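PDB 1YGP: yeast glycogen phosphorylase from Saccharomyces cerevisiae, which is a dimeric carbohydrate phosphorylase of the GT-B fold class that holds pyridoxal-5'-phosphate in a pocket. Local coordinates for residues R98-S103 / H341-R346; V226-T231 / C336-H341; R625-K630 / D785-Y790; P781-S786 / D823-L828. All coordinates share one frame; numbering follows the deposited sequence.

Contact 1 of 4, residues R98-S103 / H341-R346; sequences RVYYLS and HDILRR. With PO4 (phosphate ion), chain C.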
# COMPACT_ATOMS: atom_id res chain seq x y z
N ARG A 98 -10.64 -10.90 30.05
CA ARG A 98 -10.19 -9.88 29.13
C ARG A 98 -11.37 -9.03 28.73
O ARG A 98 -12.53 -9.46 28.73
CB ARG A 98 -9.59 -10.50 27.87
CG ARG A 98 -8.36 -11.34 28.11
CD ARG A 98 -7.63 -11.62 26.81
NE ARG A 98 -6.71 -12.72 27.02
CZ ARG A 98 -5.52 -12.83 26.44
NH1 ARG A 98 -5.05 -11.90 25.60
NH2 ARG A 98 -4.80 -13.92 26.69
N VAL A 99 -11.03 -7.81 28.33
CA VAL A 99 -12.00 -6.81 27.93
C VAL A 99 -11.84 -6.62 26.43
O VAL A 99 -10.70 -6.52 25.97
CB VAL A 99 -11.70 -5.51 28.65
CG1 VAL A 99 -12.74 -4.48 28.27
CG2 VAL A 99 -11.67 -5.74 30.13
N TYR A 100 -12.88 -6.57 25.62
CA TYR A 100 -12.74 -6.32 24.21
C TYR A 100 -13.62 -5.09 24.07
O TYR A 100 -14.76 -5.01 24.56
CB TYR A 100 -13.25 -7.51 23.41
CG TYR A 100 -12.28 -8.68 23.50
CD1 TYR A 100 -11.02 -8.62 22.91
CD2 TYR A 100 -12.66 -9.84 24.17
CE1 TYR A 100 -10.15 -9.72 22.97
CE2 TYR A 100 -11.81 -10.94 24.24
CZ TYR A 100 -10.55 -10.88 23.64
OH TYR A 100 -9.70 -11.98 23.71
N TYR A 101 -13.03 -4.06 23.49
CA TYR A 101 -13.66 -2.77 23.38
C TYR A 101 -13.98 -2.63 21.89
O TYR A 101 -13.07 -2.41 21.07
CB TYR A 101 -12.66 -1.70 23.89
CG TYR A 101 -13.33 -0.36 24.12
CD1 TYR A 101 -13.97 -0.11 25.35
CD2 TYR A 101 -13.40 0.57 23.09
CE1 TYR A 101 -14.69 1.07 25.53
CE2 TYR A 101 -14.12 1.75 23.27
CZ TYR A 101 -14.77 1.98 24.48
OH TYR A 101 -15.55 3.11 24.61
N LEU A 102 -15.24 -2.76 21.48
CA LEU A 102 -15.55 -2.61 20.07
C LEU A 102 -15.97 -1.19 19.79
O LEU A 102 -16.88 -0.65 20.43
CB LEU A 102 -16.64 -3.60 19.70
CG LEU A 102 -16.21 -5.00 19.23
CD1 LEU A 102 -15.11 -5.59 20.11
CD2 LEU A 102 -17.42 -5.88 19.25
N SER A 103 -15.28 -0.52 18.88
CA SER A 103 -15.64 0.84 18.56
C SER A 103 -15.48 1.01 17.06
O SER A 103 -14.56 0.48 16.41
CB SER A 103 -14.73 1.80 19.26
OG SER A 103 -15.17 3.13 19.00
N HIS A 341 -15.10 -13.61 15.81
CA HIS A 341 -14.37 -14.81 15.42
C HIS A 341 -13.02 -14.89 16.11
O HIS A 341 -12.62 -15.97 16.58
CB HIS A 341 -14.15 -14.81 13.93
CG HIS A 341 -13.47 -16.06 13.41
ND1 HIS A 341 -12.28 -16.56 13.71
CD2 HIS A 341 -14.03 -16.89 12.47
CE1 HIS A 341 -12.09 -17.64 13.00
NE2 HIS A 341 -13.15 -17.83 12.26
N ASP A 342 -12.29 -13.78 16.10
CA ASP A 342 -10.97 -13.74 16.69
C ASP A 342 -11.12 -13.87 18.21
O ASP A 342 -10.34 -14.60 18.83
CB ASP A 342 -10.31 -12.43 16.23
CG ASP A 342 -8.83 -12.32 16.55
OD1 ASP A 342 -8.12 -13.31 16.55
OD2 ASP A 342 -8.36 -11.23 16.82
N ILE A 343 -12.17 -13.28 18.80
CA ILE A 343 -12.44 -13.37 20.23
C ILE A 343 -12.82 -14.80 20.62
O ILE A 343 -12.40 -15.24 21.67
CB ILE A 343 -13.57 -12.35 20.56
CG1 ILE A 343 -12.95 -10.96 20.52
CG2 ILE A 343 -14.25 -12.64 21.91
CD1 ILE A 343 -13.98 -9.83 20.34
N LEU A 344 -13.55 -15.61 19.85
CA LEU A 344 -13.80 -16.98 20.23
C LEU A 344 -12.61 -17.91 19.93
O LEU A 344 -12.42 -18.92 20.63
CB LEU A 344 -15.02 -17.52 19.51
CG LEU A 344 -16.25 -16.66 19.36
CD1 LEU A 344 -17.40 -17.51 18.91
CD2 LEU A 344 -16.64 -16.05 20.70
N ARG A 345 -11.78 -17.62 18.91
CA ARG A 345 -10.65 -18.48 18.58
C ARG A 345 -9.68 -18.53 19.75
O ARG A 345 -9.28 -19.59 20.24
CB ARG A 345 -9.91 -17.97 17.36
CG ARG A 345 -8.88 -19.03 17.02
CD ARG A 345 -7.60 -18.67 16.29
NE ARG A 345 -6.86 -17.70 17.05
CZ ARG A 345 -6.93 -16.42 16.68
NH1 ARG A 345 -7.66 -16.05 15.61
NH2 ARG A 345 -6.29 -15.51 17.41
N ARG A 346 -9.34 -17.35 20.23
CA ARG A 346 -8.45 -17.19 21.36
C ARG A 346 -9.04 -17.95 22.55
O ARG A 346 -8.29 -18.68 23.22
CB ARG A 346 -8.33 -15.71 21.62
CG ARG A 346 -7.29 -15.35 22.63
CD ARG A 346 -7.04 -13.85 22.67
NE ARG A 346 -6.58 -13.39 21.37
CZ ARG A 346 -7.26 -12.48 20.69
NH1 ARG A 346 -8.39 -11.95 21.18
NH2 ARG A 346 -6.86 -12.15 19.46
P PO4 C . -3.72 -14.95 19.92
O1 PO4 C . -3.73 -14.47 21.32
O2 PO4 C . -4.01 -13.80 19.05
O3 PO4 C . -2.38 -15.52 19.58
O4 PO4 C . -4.73 -16.01 19.73
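Tyr100 sets its ring anti to its own carbonyl carbon (chi1 -73°), which aims it from strand 98-102 at helix 322-350, and Arg346 answers with a side chain that leaves the helix extended and then bends at chi3 (-60°) to bring its guanidinium to the phenol. Arg346 NH1 donates to Tyr100 OH at 2.8 Å with an N-H...O angle of 153°, the oxygen lying almost in the guanidinium plane. Ile343 meets the flat part of the same tyrosine: its CG1 stands 3.6 Å from the Tyr100 ring centroid in a CH-pi contact, and its CD1 lies 3.8 Å from Tyr100 CG. A branched aliphatic chain thus covers the ring face while an arginine takes the hydroxyl. Arg98 adds an outer layer: Arg346 CD lies over one face of the Arg98 guanidinium, 4.0 Å from Arg98 NH1. The remaining nitrogens of Arg346 are also engaged: NE donates to O1 of a phosphate ion at 3.0 Å, and NH2 forms a salt bridge with Asp342 OD2 at 3.2 Å. Arg345 NH2 donates to phosphate O4 at 2.8 Å. Asp342 is shared with Arg345, Arg278 and Tyr187. Partners on all three nitrogens should fix the rotation of the Arg346 guanidinium, and the paired arginines make a site suited to an anion, although this phosphate probably came from the crystallisation liquor.

Contact 2 of 4, residues V226-T231 / C336-H341; sequences VQIPVT and CAASLH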
# COMPACT_ATOMS: atom_id res chain seq x y z
N VAL A 226 -3.52 -13.81 9.81
CA VAL A 226 -4.87 -13.82 10.33
C VAL A 226 -5.78 -13.35 9.23
O VAL A 226 -5.85 -12.15 8.97
CB VAL A 226 -4.92 -12.86 11.56
CG1 VAL A 226 -6.31 -12.74 12.14
CG2 VAL A 226 -4.07 -13.46 12.68
N GLN A 227 -6.45 -14.27 8.53
CA GLN A 227 -7.45 -13.96 7.51
C GLN A 227 -8.81 -14.58 7.82
O GLN A 227 -8.98 -15.78 7.60
CB GLN A 227 -7.01 -14.46 6.16
CG GLN A 227 -5.83 -13.67 5.66
CD GLN A 227 -5.34 -14.16 4.31
OE1 GLN A 227 -6.08 -14.71 3.49
NE2 GLN A 227 -4.07 -13.98 4.03
N ILE A 228 -9.81 -13.88 8.34
CA ILE A 228 -11.13 -14.43 8.68
C ILE A 228 -12.03 -14.34 7.44
O ILE A 228 -12.06 -13.25 6.88
CB ILE A 228 -11.84 -13.62 9.82
CG1 ILE A 228 -10.96 -13.25 11.02
CG2 ILE A 228 -12.96 -14.50 10.30
CD1 ILE A 228 -10.44 -14.41 11.88
N PRO A 229 -12.75 -15.35 6.91
CA PRO A 229 -13.86 -15.19 5.94
C PRO A 229 -15.14 -14.62 6.55
O PRO A 229 -15.50 -14.95 7.69
CB PRO A 229 -14.08 -16.56 5.37
CG PRO A 229 -12.74 -17.23 5.58
CD PRO A 229 -12.36 -16.75 6.97
N VAL A 230 -15.87 -13.77 5.82
CA VAL A 230 -17.07 -13.10 6.32
C VAL A 230 -18.05 -13.25 5.17
O VAL A 230 -17.67 -13.10 4.01
CB VAL A 230 -16.73 -11.61 6.61
CG1 VAL A 230 -18.00 -10.81 6.84
CG2 VAL A 230 -15.92 -11.49 7.88
N THR A 231 -19.33 -13.46 5.44
CA THR A 231 -20.30 -13.84 4.42
C THR A 231 -21.48 -12.90 4.34
O THR A 231 -21.95 -12.40 5.37
CB THR A 231 -20.72 -15.29 4.76
OG1 THR A 231 -19.63 -16.04 4.24
CG2 THR A 231 -22.03 -15.80 4.22
N CYS A 336 -17.99 -6.72 13.15
CA CYS A 336 -18.50 -7.54 14.26
C CYS A 336 -18.20 -9.03 14.14
O CYS A 336 -17.78 -9.70 15.08
CB CYS A 336 -19.99 -7.35 14.35
SG CYS A 336 -20.31 -5.73 15.06
N ALA A 337 -18.32 -9.52 12.92
CA ALA A 337 -18.08 -10.89 12.54
C ALA A 337 -16.64 -11.34 12.77
O ALA A 337 -16.39 -12.29 13.54
CB ALA A 337 -18.43 -11.03 11.07
N ALA A 338 -15.69 -10.66 12.12
CA ALA A 338 -14.28 -10.96 12.21
C ALA A 338 -13.77 -10.82 13.65
O ALA A 338 -13.12 -11.72 14.18
CB ALA A 338 -13.53 -10.01 11.32
N SER A 339 -14.11 -9.73 14.32
CA SER A 339 -13.74 -9.52 15.70
C SER A 339 -14.30 -10.59 16.61
O SER A 339 -13.56 -11.15 17.42
CB SER A 339 -14.23 -8.18 16.12
OG SER A 339 -13.62 -7.17 15.34
N LEU A 340 -15.57 -10.97 16.52
CA LEU A 340 -16.09 -12.03 17.37
C LEU A 340 -15.37 -13.33 17.08
O LEU A 340 -14.97 -14.03 18.00
CB LEU A 340 -17.57 -12.24 17.14
CG LEU A 340 -18.43 -11.95 18.34
CD1 LEU A 340 -18.00 -12.83 19.47
CD2 LEU A 340 -18.25 -10.52 18.79
N HIS A 341 -15.10 -13.61 15.81
CA HIS A 341 -14.37 -14.81 15.42
C HIS A 341 -13.02 -14.89 16.11
O HIS A 341 -12.62 -15.97 16.58
CB HIS A 341 -14.15 -14.81 13.93
CG HIS A 341 -13.47 -16.06 13.41
ND1 HIS A 341 -12.28 -16.56 13.71
CD2 HIS A 341 -14.03 -16.89 12.47
CE1 HIS A 341 -12.09 -17.64 13.00
NE2 HIS A 341 -13.15 -17.83 12.26
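Ile228 and Ala338 bring strand 221-232 and helix 322-350 together, their CA atoms 5.9 Å apart and the axes of the short segments 8.4 Å apart at closest approach, with N-to-C directions 134° apart. This is helix-on-sheet packing of an alpha/beta domain, the strand being outermost, within this chain, in the large mixed sheet of the N-terminal half. Ile228 and Val230 bond through their backbones to Ala259 and Val257 of strand 255-267. Pro229, which has no N-H to offer, lies between them, and its CB points away from the helix. Alanines suit the helix surface here, because a lone methyl lets a beta-branched residue come close to the backbone. Ile228 CG1 rests 4.1 Å from Ala338 CB. Val230 CG2 is 4.1 Å from Ala337 CB and also touches the Ala338 methyl, so Ala338 is shared by both branched side chains. Trp280 of strand 274-284 also touches Ile228 and Ala338, and its indole nitrogen is hydrogen-bonded to Ser339, which ties the same turn of the helix to the sheet. One turn further along, His341 closes the contact at its exposed border. With CG anti to the backbone N (chi1 -176°), the imidazole leans out over the isoleucine, so that the flat face of a polar ring packs on an aliphatic side chain at the solvent border. Ile228 CG2 lies 3.6 Å from the centroid of the His341 ring, 24° off the normal, in a CH-pi contact, while Ile228 CD1 sits over the same face, 3.4 Å from His341 ND1.

Contact 3 of 4, residues R625-K630 / D785-Y790; sequences RYLAMK and DSVLSY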
# COMPACT_ATOMS: atom_id res chain seq x y z
N ARG A 625 -20.75 42.64 18.06
CA ARG A 625 -19.67 43.42 18.62
C ARG A 625 -19.07 44.28 17.52
O ARG A 625 -19.05 45.49 17.71
CB ARG A 625 -18.62 42.48 19.20
CG ARG A 625 -17.39 43.21 19.74
CD ARG A 625 -16.28 42.24 20.07
NE ARG A 625 -16.13 42.01 21.49
CZ ARG A 625 -14.97 42.32 22.09
NH1 ARG A 625 -13.95 42.85 21.40
NH2 ARG A 625 -14.81 42.04 23.38
N TYR A 626 -18.70 43.74 16.36
CA TYR A 626 -18.12 44.52 15.26
C TYR A 626 -18.98 45.72 14.86
O TYR A 626 -18.50 46.85 14.71
CB TYR A 626 -17.92 43.61 14.05
CG TYR A 626 -17.34 44.33 12.84
CD1 TYR A 626 -16.04 44.84 12.91
CD2 TYR A 626 -18.09 44.43 11.67
CE1 TYR A 626 -15.49 45.46 11.78
CE2 TYR A 626 -17.54 45.04 10.54
CZ TYR A 626 -16.24 45.54 10.60
OH TYR A 626 -15.66 46.12 9.47
N LEU A 627 -20.28 45.49 14.69
CA LEU A 627 -21.22 46.55 14.36
C LEU A 627 -21.26 47.63 15.44
O LEU A 627 -21.29 48.83 15.14
CB LEU A 627 -22.59 45.92 14.15
CG LEU A 627 -23.19 45.98 12.75
CD1 LEU A 627 -22.13 45.95 11.65
CD2 LEU A 627 -24.15 44.82 12.68
N ALA A 628 -21.20 47.22 16.69
CA ALA A 628 -21.17 48.15 17.80
C ALA A 628 -19.87 48.96 17.79
O ALA A 628 -19.89 50.18 17.96
CB ALA A 628 -21.30 47.35 19.08
N MET A 629 -18.72 48.34 17.51
CA MET A 629 -17.43 49.00 17.49
C MET A 629 -17.37 50.08 16.44
O MET A 629 -17.02 51.23 16.69
CB MET A 629 -16.30 48.06 17.16
CG MET A 629 -16.13 46.83 17.99
SD MET A 629 -14.66 46.01 17.35
CE MET A 629 -13.63 46.31 18.76
N LYS A 630 -17.75 49.67 15.24
CA LYS A 630 -17.74 50.51 14.07
C LYS A 630 -18.60 51.73 14.22
O LYS A 630 -18.18 52.86 13.95
CB LYS A 630 -18.19 49.68 12.87
CG LYS A 630 -17.02 49.25 12.01
CD LYS A 630 -16.51 50.56 11.42
CE LYS A 630 -15.32 50.42 10.53
NZ LYS A 630 -15.65 49.61 9.38
N ASP A 785 -31.53 41.63 15.76
CA ASP A 785 -32.12 42.13 14.54
C ASP A 785 -31.15 42.99 13.76
O ASP A 785 -31.17 42.99 12.53
CB ASP A 785 -33.37 42.93 14.83
CG ASP A 785 -34.15 43.14 13.55
OD1 ASP A 785 -34.58 42.15 12.94
OD2 ASP A 785 -34.30 44.29 13.15
N SER A 786 -30.24 43.66 14.45
CA SER A 786 -29.23 44.44 13.78
C SER A 786 -28.36 43.46 13.03
O SER A 786 -28.22 43.62 11.82
CB SER A 786 -28.43 45.21 14.81
OG SER A 786 -29.31 46.07 15.52
N VAL A 787 -27.85 42.37 13.63
CA VAL A 787 -27.00 41.50 12.86
C VAL A 787 -27.77 40.77 11.78
O VAL A 787 -27.25 40.75 10.66
CB VAL A 787 -26.24 40.45 13.72
CG1 VAL A 787 -25.21 41.22 14.48
CG2 VAL A 787 -27.07 39.76 14.76
N LEU A 788 -28.99 40.28 11.96
CA LEU A 788 -29.64 39.59 10.86
C LEU A 788 -29.92 40.49 9.65
O LEU A 788 -29.75 40.06 8.51
CB LEU A 788 -30.94 38.92 11.34
CG LEU A 788 -30.74 37.76 12.33
CD1 LEU A 788 -32.01 36.94 12.38
CD2 LEU A 788 -29.64 36.80 11.89
N SER A 789 -30.22 41.78 9.87
CA SER A 789 -30.40 42.72 8.77
C SER A 789 -29.06 43.02 8.15
O SER A 789 -28.97 43.16 6.93
CB SER A 789 -30.99 44.03 9.26
OG SER A 789 -32.23 43.79 9.93
N TYR A 790 -27.99 43.07 8.94
CA TYR A 790 -26.67 43.39 8.41
C TYR A 790 -26.09 42.26 7.54
O TYR A 790 -25.04 42.42 6.89
CB TYR A 790 -25.74 43.71 9.60
CG TYR A 790 -24.34 44.07 9.14
CD1 TYR A 790 -24.12 45.26 8.46
CD2 TYR A 790 -23.31 43.15 9.32
CE1 TYR A 790 -22.86 45.54 7.95
CE2 TYR A 790 -22.04 43.42 8.81
CZ TYR A 790 -21.83 44.62 8.12
OH TYR A 790 -20.59 44.86 7.57
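Leu627 and Tyr790 form the heart of a helix-helix crossing in the C-terminal, Rossmann-like half of the GT-B fold, where helix 615-634 follows a strand of the parallel sheet. The short axes run almost at right angles (93°) and approach to 10.5 Å, so the contact is concentrated on few residues. Leucine is well suited to such a crossing because its two methyls can take separate places. Leu627 CD1 stands over the middle of the Tyr790 ring, 3.5 Å from the centroid and practically on the normal, a CH-pi contact. Leu627 CD2 serves the root of that side chain, 3.6 Å from Tyr790 CG, and also reaches Val787 CG1 at 4.2 Å. With CG anti to the backbone N (chi1 -180°) the ring of Tyr790 reaches across to the other helix, and chi2 of 70° turns its face to the leucine. At the far end Tyr790 OH meets the rim of the Tyr626 ring, near its plane, 4.3 Å from CE2. Within helix 782-790, Ser789 OG donates to Asp785 O at 2.9 Å, on the opposite face of that carbonyl from the backbone N-H of Ser789. Around the crossing, Phe796 meets the Tyr790 ring nearly perpendicularly, Ile623 touches both Val787 and Tyr790, and Tyr626 leans on Ile677 and Val678 of helix 662-678, so that helix 615-634 packs against both that helix and helix 782-790.

Contact 4 of 4, residues P781-S786 / D823-L828; sequences PSSLDS and DFESYL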
# COMPACT_ATOMS: atom_id res chain seq x y z
N PRO A 781 -34.89 40.40 19.65
CA PRO A 781 -34.17 41.51 20.28
C PRO A 781 -33.52 42.44 19.25
O PRO A 781 -32.90 41.93 18.32
CB PRO A 781 -33.15 40.83 21.15
CG PRO A 781 -33.76 39.48 21.43
CD PRO A 781 -34.38 39.12 20.11
N SER A 782 -33.58 43.76 19.39
CA SER A 782 -32.91 44.68 18.47
C SER A 782 -31.47 44.31 18.11
O SER A 782 -31.07 44.39 16.95
CB SER A 782 -32.89 46.07 19.07
OG SER A 782 -34.17 46.38 19.59
N SER A 783 -30.70 43.81 19.08
CA SER A 783 -29.30 43.43 18.91
C SER A 783 -29.11 42.41 17.81
O SER A 783 -28.36 42.59 16.84
CB SER A 783 -28.82 42.88 20.24
OG SER A 783 -29.90 42.20 20.88
N LEU A 784 -29.93 41.36 17.96
CA LEU A 784 -29.95 40.27 17.02
C LEU A 784 -30.52 40.77 15.71
O LEU A 784 -30.00 40.42 14.65
CB LEU A 784 -30.81 39.12 17.52
CG LEU A 784 -30.71 37.88 16.67
CD1 LEU A 784 -29.28 37.38 16.72
CD2 LEU A 784 -31.66 36.82 17.17
N ASP A 785 -31.53 41.63 15.76
CA ASP A 785 -32.12 42.13 14.54
C ASP A 785 -31.15 42.99 13.76
O ASP A 785 -31.17 42.99 12.53
CB ASP A 785 -33.37 42.93 14.83
CG ASP A 785 -34.15 43.14 13.55
OD1 ASP A 785 -34.58 42.15 12.94
OD2 ASP A 785 -34.30 44.29 13.15
N SER A 786 -30.24 43.66 14.45
CA SER A 786 -29.23 44.44 13.78
C SER A 786 -28.36 43.46 13.03
O SER A 786 -28.22 43.62 11.82
CB SER A 786 -28.43 45.21 14.81
OG SER A 786 -29.31 46.07 15.52
N ASP A 823 -31.31 33.17 23.81
CA ASP A 823 -30.06 33.26 24.52
C ASP A 823 -29.20 34.43 24.08
O ASP A 823 -28.23 34.73 24.79
CB ASP A 823 -29.33 31.92 24.37
CG ASP A 823 -30.05 30.73 24.98
OD1 ASP A 823 -30.99 30.89 25.77
OD2 ASP A 823 -29.68 29.61 24.68
N PHE A 824 -29.53 35.16 23.01
CA PHE A 824 -28.62 36.18 22.49
C PHE A 824 -28.18 37.23 23.50
O PHE A 824 -26.99 37.45 23.71
CB PHE A 824 -29.22 36.90 21.28
CG PHE A 824 -28.13 37.57 20.45
CD1 PHE A 824 -27.10 36.79 19.90
CD2 PHE A 824 -28.12 38.96 20.26
CE1 PHE A 824 -26.07 37.40 19.17
CE2 PHE A 824 -27.08 39.55 19.53
CZ PHE A 824 -26.05 38.78 18.98
N GLU A 825 -29.14 37.83 24.20
CA GLU A 825 -28.82 38.87 25.16
C GLU A 825 -28.00 38.39 26.36
O GLU A 825 -27.09 39.08 26.80
CB GLU A 825 -30.12 39.51 25.62
CG GLU A 825 -30.49 40.72 24.75
CD GLU A 825 -29.39 41.79 24.75
OE1 GLU A 825 -29.05 42.30 25.82
OE2 GLU A 825 -28.86 42.08 23.68
N SER A 826 -28.30 37.18 26.84
CA SER A 826 -27.61 36.58 27.96
C SER A 826 -26.19 36.31 27.53
O SER A 826 -25.25 36.68 28.25
CB SER A 826 -28.35 35.29 28.32
OG SER A 826 -27.86 34.53 29.43
N TYR A 827 -25.99 35.72 26.34
CA TYR A 827 -24.68 35.44 25.77
C TYR A 827 -23.82 36.71 25.71
O TYR A 827 -22.68 36.74 26.19
CB TYR A 827 -24.88 34.86 24.37
CG TYR A 827 -23.59 34.52 23.65
CD1 TYR A 827 -22.73 33.55 24.17
CD2 TYR A 827 -23.27 35.19 22.47
CE1 TYR A 827 -21.55 33.24 23.52
CE2 TYR A 827 -22.08 34.88 21.81
CZ TYR A 827 -21.23 33.91 22.34
OH TYR A 827 -20.02 33.64 21.73
N LEU A 828 -24.36 37.77 25.13
CA LEU A 828 -23.65 39.03 25.10
C LEU A 828 -23.33 39.57 26.51
O LEU A 828 -22.20 40.04 26.76
CB LEU A 828 -24.48 40.03 24.34
CG LEU A 828 -24.83 39.72 22.90
CD1 LEU A 828 -25.69 40.85 22.38
CD2 LEU A 828 -23.58 39.56 22.06
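Ser783 and Glu825 join helices 782-790 and 820-840 through a hydrogen bond set beside a phenylalanine packed between leucines. The serine hydroxyl lies between its own backbone N and carbonyl carbon (chi1 34°), which turns OG toward the second helix. There it donates to Glu825 OE2 at 3.0 Å, meeting that oxygen on its anti side and 23° out of the carboxylate plane. Glu825 CB does not itself point at the partner helix, but a bend at chi2 folds the carboxylate back to the serine, and its methylene CG lies 4.5 Å from Pro781 CB. Phe824 takes the apolar share. Its CG is anti to the backbone N (chi1 -159°), which sends the ring between two leucines. Leu784 CD1 stands over the centre of one face in a CH-pi contact, 3.8 Å from the centroid, while Leu828, one turn on in the same helix, covers the opposite face with CG 4.0 Å above the plane. Ser783 OG lies at the ring's edge, 3.7 Å from Phe824 CD2. Leu617 and Phe620 of helix 615-634 also touch the phenylalanine. Proline is tolerated at the N-cap, where no i to i-4 backbone bond needs its N-H, and serine is small enough to stand in the first turn beside the ring. The carboxylate of Glu825 lies near the N-terminal end of helix 782-790, whose dipole would probably help to stabilise the negative charge.

In the fold
The four contacts fall into two pairs on opposite sides of the chain's centre. Contacts 1 and 2 share helix 322-350 and His341 and fix that helix to two strands of one mixed sheet, their centres 11 Å apart; contact 2 is nested in the loop that contact 1 closes. Contacts 3 and 4 share helix 782-790, with centres 10 Å apart, and pack it on two further helices. Between contacts 1 and 3 the centres are 57 Å apart. The pyridoxal-5'-phosphate pocket draws residues from both halves: Leu107 lies shortly after strand 98-102 of contact 1, and Lys607 comes between strand 601-606 and helix 615-634 of contact 3.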